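Local coordinates for botulinum neurotoxin type G (Clostridium botulinum, PDB 3MPP), which binds the nerve-cell surface through this receptor-binding domain and delivers its protease light chain, by way of a translocation domain, into the host cytosol, at residues N89-I94 / T192-W197; G102-I107 / I113-D118. The protein carries 4 engineered substitutions. All coordinates share one frame; numbering follows the deposited sequence.

Contact 1 (N89-I94 / T192-W197); sequences NEYTII and TTKFVW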
loop_
_atom_site.group_PDB
_atom_site.type_symbol
_atom_site.label_atom_id
_atom_site.label_comp_id
_atom_site.label_asym_id
_atom_site.label_seq_id
_atom_site.Cartn_x
_atom_site.Cartn_y
_atom_site.Cartn_z
ATOM N N ASN A 89 -1.075 12.882 -20.157
ATOM C CA ASN A 89 -2.538 12.763 -20.146
ATOM C C ASN A 89 -3.099 12.987 -18.746
ATOM O O ASN A 89 -2.963 12.137 -17.867
ATOM C CB ASN A 89 -2.970 11.412 -20.734
ATOM C CG ASN A 89 -4.491 11.147 -20.639
ATOM O OD1 ASN A 89 -4.900 10.038 -20.302
ATOM N ND2 ASN A 89 -5.314 12.138 -20.975
ATOM N N GLU A 90 -3.691 14.161 -18.541
ATOM C CA GLU A 90 -4.381 14.452 -17.297
ATOM C C GLU A 90 -5.848 14.088 -17.438
ATOM O O GLU A 90 -6.507 14.471 -18.406
ATOM C CB GLU A 90 -4.229 15.928 -16.895
ATOM C CG GLU A 90 -4.891 16.241 -15.552
ATOM C CD GLU A 90 -4.867 17.715 -15.188
ATOM O OE1 GLU A 90 -4.174 18.491 -15.872
ATOM O OE2 GLU A 90 -5.547 18.094 -14.214
ATOM N N TYR A 91 -6.357 13.327 -16.481
ATOM C CA TYR A 91 -7.753 12.918 -16.525
ATOM C C TYR A 91 -8.388 13.084 -15.159
ATOM O O TYR A 91 -7.758 12.842 -14.138
ATOM C CB TYR A 91 -7.901 11.469 -17.023
ATOM C CG TYR A 91 -7.085 10.450 -16.254
ATOM C CD1 TYR A 91 -7.632 9.758 -15.173
ATOM C CD2 TYR A 91 -5.767 10.184 -16.607
ATOM C CE1 TYR A 91 -6.876 8.814 -14.459
ATOM C CE2 TYR A 91 -5.006 9.256 -15.909
ATOM C CZ TYR A 91 -5.565 8.574 -14.843
ATOM O OH TYR A 91 -4.793 7.673 -14.162
ATOM N N THR A 92 -9.637 13.529 -15.160
ATOM C CA THR A 92 -10.401 13.691 -13.939
ATOM C C THR A 92 -10.788 12.303 -13.424
ATOM O O THR A 92 -11.002 11.371 -14.214
ATOM C CB THR A 92 -11.658 14.537 -14.235
ATOM O OG1 THR A 92 -11.241 15.769 -14.813
ATOM C CG2 THR A 92 -12.453 14.830 -12.973
ATOM N N ILE A 93 -10.841 12.152 -12.106
ATOM C CA ILE A 93 -11.325 10.915 -11.507
ATOM C C ILE A 93 -12.513 11.175 -10.589
ATOM O O ILE A 93 -13.400 10.339 -10.475
ATOM C CB ILE A 93 -10.229 10.158 -10.730
ATOM C CG1 ILE A 93 -9.614 11.031 -9.646
ATOM C CG2 ILE A 93 -9.139 9.651 -11.685
ATOM C CD1 ILE A 93 -8.768 10.228 -8.650
ATOM N N ILE A 94 -12.517 12.334 -9.932
ATOM C CA ILE A 94 -13.613 12.715 -9.047
ATOM C C ILE A 94 -13.931 14.191 -9.259
ATOM O O ILE A 94 -13.024 15.024 -9.297
ATOM C CB ILE A 94 -13.263 12.502 -7.561
ATOM C CG1 ILE A 94 -12.710 11.093 -7.314
ATOM C CG2 ILE A 94 -14.492 12.744 -6.689
ATOM C CD1 ILE A 94 -12.072 10.916 -5.934
ATOM N N THR A 192 -7.050 3.106 -22.789
ATOM C CA THR A 192 -8.262 2.323 -22.536
ATOM C C THR A 192 -8.056 1.261 -21.459
ATOM O O THR A 192 -9.018 0.693 -20.966
ATOM C CB THR A 192 -8.827 1.649 -23.809
ATOM O OG1 THR A 192 -7.831 0.788 -24.380
ATOM C CG2 THR A 192 -9.251 2.719 -24.843
ATOM N N THR A 193 -6.799 0.996 -21.098
ATOM C CA THR A 193 -6.513 0.001 -20.075
ATOM C C THR A 193 -6.432 0.599 -18.681
ATOM O O THR A 193 -6.265 -0.138 -17.712
ATOM C CB THR A 193 -5.186 -0.759 -20.341
ATOM O OG1 THR A 193 -4.073 0.111 -20.083
ATOM C CG2 THR A 193 -5.149 -1.281 -21.771
ATOM N N LYS A 194 -6.553 1.921 -18.572
ATOM C CA LYS A 194 -6.367 2.595 -17.281
ATOM C C LYS A 194 -7.439 2.209 -16.269
ATOM O O LYS A 194 -8.604 1.982 -16.621
ATOM C CB LYS A 194 -6.341 4.128 -17.442
ATOM C CG LYS A 194 -5.930 4.891 -16.156
ATOM C CD LYS A 194 -4.469 4.591 -15.764
ATOM C CE LYS A 194 -3.477 5.311 -16.689
ATOM N NZ LYS A 194 -2.059 4.843 -16.480
ATOM N N PHE A 195 -7.039 2.123 -15.005
ATOM C CA PHE A 195 -8.005 1.974 -13.930
ATOM C C PHE A 195 -7.463 2.689 -12.711
ATOM O O PHE A 195 -6.279 3.020 -12.663
ATOM C CB PHE A 195 -8.286 0.494 -13.624
ATOM C CG PHE A 195 -7.070 -0.277 -13.177
ATOM C CD1 PHE A 195 -6.710 -0.315 -11.836
ATOM C CD2 PHE A 195 -6.273 -0.944 -14.104
ATOM C CE1 PHE A 195 -5.574 -1.017 -11.418
ATOM C CE2 PHE A 195 -5.146 -1.639 -13.698
ATOM C CZ PHE A 195 -4.796 -1.676 -12.345
ATOM N N VAL A 196 -8.343 2.954 -11.751
ATOM C CA VAL A 196 -7.963 3.570 -10.493
ATOM C C VAL A 196 -8.757 2.887 -9.397
ATOM O O VAL A 196 -9.960 2.672 -9.560
ATOM C CB VAL A 196 -8.329 5.087 -10.457
ATOM C CG1 VAL A 196 -7.715 5.738 -9.232
ATOM C CG2 VAL A 196 -7.875 5.794 -11.724
ATOM N N TRP A 197 -8.102 2.545 -8.287
ATOM C CA TRP A 197 -8.814 1.991 -7.128
ATOM C C TRP A 197 -9.026 3.102 -6.104
ATOM O O TRP A 197 -8.132 3.921 -5.871
ATOM C CB TRP A 197 -8.026 0.833 -6.470
ATOM C CG TRP A 197 -8.140 -0.496 -7.173
ATOM C CD1 TRP A 197 -7.276 -1.022 -8.103
ATOM C CD2 TRP A 197 -9.169 -1.477 -6.981
ATOM N NE1 TRP A 197 -7.717 -2.270 -8.505
ATOM C CE2 TRP A 197 -8.869 -2.573 -7.824
ATOM C CE3 TRP A 197 -10.327 -1.529 -6.180
ATOM C CZ2 TRP A 197 -9.690 -3.703 -7.897
ATOM C CZ3 TRP A 197 -11.131 -2.649 -6.244
ATOM C CH2 TRP A 197 -10.810 -3.727 -7.098
HETATM O O HOH W 1 -2.161 7.552 -14.818
#
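Tyr-91 reaches from strand 90-98 toward the start of strand 195-204 and meets Lys-194 and Val-196 with the far end of its ring. Its CG sits between the backbone N and the carbonyl carbon (chi1 54°), and from there the ring runs out to bring OH within 3.5 Å of Lys-194 CD. The lysine crosses the tyrosine at about a right angle, with bends at chi2 and chi3 that curl its CG, CD and CE round the hydroxyl; Lys-194 CG lies oblique to the ring, 3.9 Å from Tyr-91 CZ. Val-196 points back from the opposite direction and sets its CG2 at the ring edge, 4.2 Å from Tyr-91 CE1. That same methyl meets Ile-93 CG2 at 4.1 Å, the two side chains crossing nearly at right angles. Here one sheet of the lectin-like sandwich packs on the other, and Cys-189 also touches Tyr-91 and Lys-194. No direct hydrogen bond joins the segments. A water in the ring plane lies 2.7 Å from Tyr-91 OH and takes a weak bond from Lys-194 NZ at 3.2 Å. The chemistry is therefore graded: plain hydrocarbon at Ile-93, and at the phenol a weak water bridge, with the lysine contributing mainly its methylenes.

Contact 2 (G102-I107 / I113-D118); sequences GWKVSI and IWTLID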
loop_
_atom_site.group_PDB
_atom_site.type_symbol
_atom_site.label_atom_id
_atom_site.label_comp_id
_atom_site.label_asym_id
_atom_site.label_seq_id
_atom_site.Cartn_x
_atom_site.Cartn_y
_atom_site.Cartn_z
ATOM N N GLY A 102 -16.699 24.423 -9.751
ATOM C CA GLY A 102 -16.731 23.511 -8.622
ATOM C C GLY A 102 -15.331 23.020 -8.325
ATOM O O GLY A 102 -14.375 23.784 -8.461
ATOM N N TRP A 103 -15.204 21.748 -7.938
ATOM C CA TRP A 103 -13.893 21.139 -7.714
ATOM C C TRP A 103 -13.745 19.794 -8.407
ATOM O O TRP A 103 -14.722 19.081 -8.639
ATOM C CB TRP A 103 -13.588 20.963 -6.225
ATOM C CG TRP A 103 -14.546 20.069 -5.489
ATOM C CD1 TRP A 103 -15.605 20.467 -4.724
ATOM C CD2 TRP A 103 -14.522 18.634 -5.421
ATOM N NE1 TRP A 103 -16.247 19.375 -4.196
ATOM C CE2 TRP A 103 -15.603 18.237 -4.607
ATOM C CE3 TRP A 103 -13.701 17.646 -5.982
ATOM C CZ2 TRP A 103 -15.885 16.899 -4.335
ATOM C CZ3 TRP A 103 -13.979 16.311 -5.707
ATOM C CH2 TRP A 103 -15.060 15.950 -4.892
ATOM N N LYS A 104 -12.505 19.442 -8.711
ATOM C CA LYS A 104 -12.221 18.145 -9.302
ATOM C C LYS A 104 -10.893 17.614 -8.795
ATOM O O LYS A 104 -9.968 18.379 -8.517
ATOM C CB LYS A 104 -12.206 18.242 -10.828
ATOM C CG LYS A 104 -10.985 18.940 -11.398
ATOM C CD LYS A 104 -11.072 19.058 -12.919
ATOM C CE LYS A 104 -9.838 19.752 -13.492
ATOM N NZ LYS A 104 -9.724 19.597 -14.975
ATOM N N VAL A 105 -10.827 16.294 -8.658
ATOM C CA VAL A 105 -9.581 15.598 -8.422
ATOM C C VAL A 105 -9.188 14.932 -9.741
ATOM O O VAL A 105 -9.996 14.239 -10.375
ATOM C CB VAL A 105 -9.730 14.544 -7.298
ATOM C CG1 VAL A 105 -8.454 13.713 -7.156
ATOM C CG2 VAL A 105 -10.076 15.224 -5.977
ATOM N N SER A 106 -7.959 15.173 -10.176
ATOM C CA SER A 106 -7.477 14.573 -11.414
ATOM C C SER A 106 -6.110 13.906 -11.214
ATOM O O SER A 106 -5.407 14.146 -10.231
ATOM C CB SER A 106 -7.418 15.620 -12.528
ATOM O OG SER A 106 -6.424 16.586 -12.257
ATOM N N ILE A 107 -5.755 13.047 -12.151
ATOM C CA ILE A 107 -4.485 12.363 -12.102
ATOM C C ILE A 107 -3.748 12.707 -13.384
ATOM O O ILE A 107 -4.350 12.774 -14.459
ATOM C CB ILE A 107 -4.678 10.836 -11.966
ATOM C CG1 ILE A 107 -5.192 10.499 -10.558
ATOM C CG2 ILE A 107 -3.374 10.102 -12.280
ATOM C CD1 ILE A 107 -5.431 9.022 -10.311
ATOM N N ILE A 113 -3.880 15.706 -8.413
ATOM C CA ILE A 113 -4.124 17.142 -8.583
ATOM C C ILE A 113 -5.505 17.578 -8.107
ATOM O O ILE A 113 -6.516 16.972 -8.456
ATOM C CB ILE A 113 -4.027 17.544 -10.068
ATOM C CG1 ILE A 113 -2.653 17.205 -10.642
ATOM C CG2 ILE A 113 -4.352 19.015 -10.251
ATOM C CD1 ILE A 113 -2.603 17.322 -12.157
ATOM N N TRP A 114 -5.531 18.647 -7.322
ATOM C CA TRP A 114 -6.766 19.257 -6.847
ATOM C C TRP A 114 -6.981 20.607 -7.551
ATOM O O TRP A 114 -6.084 21.441 -7.585
ATOM C CB TRP A 114 -6.663 19.452 -5.331
ATOM C CG TRP A 114 -7.760 20.247 -4.689
ATOM C CD1 TRP A 114 -7.666 21.516 -4.188
ATOM C CD2 TRP A 114 -9.102 19.815 -4.434
ATOM N NE1 TRP A 114 -8.867 21.900 -3.647
ATOM C CE2 TRP A 114 -9.764 20.875 -3.784
ATOM C CE3 TRP A 114 -9.806 18.636 -4.688
ATOM C CZ2 TRP A 114 -11.097 20.792 -3.394
ATOM C CZ3 TRP A 114 -11.126 18.559 -4.299
ATOM C CH2 TRP A 114 -11.757 19.628 -3.657
ATOM N N THR A 115 -8.163 20.813 -8.117
ATOM C CA THR A 115 -8.433 22.014 -8.896
ATOM C C THR A 115 -9.739 22.687 -8.490
ATOM O O THR A 115 -10.766 22.021 -8.318
ATOM C CB THR A 115 -8.489 21.712 -10.413
ATOM O OG1 THR A 115 -7.220 21.207 -10.856
ATOM C CG2 THR A 115 -8.836 22.968 -11.188
ATOM N N LEU A 116 -9.678 24.009 -8.328
ATOM C CA LEU A 116 -10.853 24.828 -8.062
ATOM C C LEU A 116 -11.080 25.730 -9.258
ATOM O O LEU A 116 -10.148 26.358 -9.757
ATOM C CB LEU A 116 -10.653 25.680 -6.807
ATOM C CG LEU A 116 -10.581 24.931 -5.476
ATOM C CD1 LEU A 116 -10.066 25.850 -4.372
ATOM C CD2 LEU A 116 -11.942 24.358 -5.114
ATOM N N ILE A 117 -12.319 25.777 -9.731
ATOM C CA ILE A 117 -12.659 26.584 -10.888
ATOM C C ILE A 117 -13.850 27.467 -10.555
ATOM O O ILE A 117 -14.876 26.984 -10.064
ATOM C CB ILE A 117 -12.993 25.702 -12.108
ATOM C CG1 ILE A 117 -11.843 24.731 -12.382
ATOM C CG2 ILE A 117 -13.309 26.570 -13.334
ATOM C CD1 ILE A 117 -12.049 23.855 -13.592
ATOM N N ASP A 118 -13.704 28.767 -10.801
ATOM C CA ASP A 118 -14.773 29.711 -10.503
ATOM C C ASP A 118 -15.795 29.798 -11.638
ATOM O O ASP A 118 -15.699 29.086 -12.648
ATOM C CB ASP A 118 -14.213 31.099 -10.156
ATOM C CG ASP A 118 -13.504 31.765 -11.329
ATOM O OD1 ASP A 118 -13.708 31.338 -12.490
ATOM O OD2 ASP A 118 -12.746 32.729 -11.082
HETATM O O HOH W 2 -7.832 18.491 -10.651
#
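Lys-104 O and Ser-106 OG on one strand, with Ile-113 O and Thr-115 OG1 on the other, grip a single water that bridges the pair. Its shortest link, 2.8 Å, is to Thr-115 OG1. Both hydroxyls have second partners: Glu-90 OE2 bonds Ser-106 OG, and Ser-125 OG bonds Thr-115 OG1. Beside this site Lys-104 runs alongside Thr-115, extended beyond CG, with its CE 3.9 Å from Thr-115 CB.

Between the strands the backbones pair antiparallel through six hydrogen bonds, at Gly-102/Ile-117, Lys-104/Thr-115 and Ser-106/Ile-113. The shortest runs from Ile-113 N to Ser-106 O, 2.8 Å.

On the face that carries Trp-103, Val-105, Trp-114 and Leu-116, the two indoles lie slid past one another, planes at 30°, barely overlapping. Trp-114 has CG anti to its backbone N (chi1 171°), which swings the indole across toward the neighbouring strand. Its CH2 then lies 3.1 Å above one face of the Trp-103 ring, displaced toward the rim, while Trp-114 CZ3 closes to 3.2 Å from Trp-103 CE3, a tight fit. Val-105 CG2 meets the edge of Trp-114, 3.7 Å from its CE3. Ile-69 touches both indoles from strand 67-74 of the facing sheet. This is an antiparallel beta hairpin with one face turned into the core of a lectin-like beta sandwich, the fold of the N-terminal receptor-binding subdomain.

The two contacts lie about 14 Å apart, centre to centre, in the N-terminal half of the receptor-binding domain. In the chain, contact 2 falls wholly between the two segments of contact 1, and strand 90-98 leads directly into strand 103-108. Those strands are neighbours in the seven-stranded sheet, where a classic bulge sets two residues of strand 90-98, Ile-93 and Ile-94, against the single Val-105. Contact 2 pairs two strands within that sheet, whereas contact 1 spans to strand 195-204 of the facing sheet, 98 residues on. The two touch directly, through a probable bond between Ile-94 O and Val-105 N and through Glu-90 to Ser-106, which couples the packing between sheets to the pairing within one.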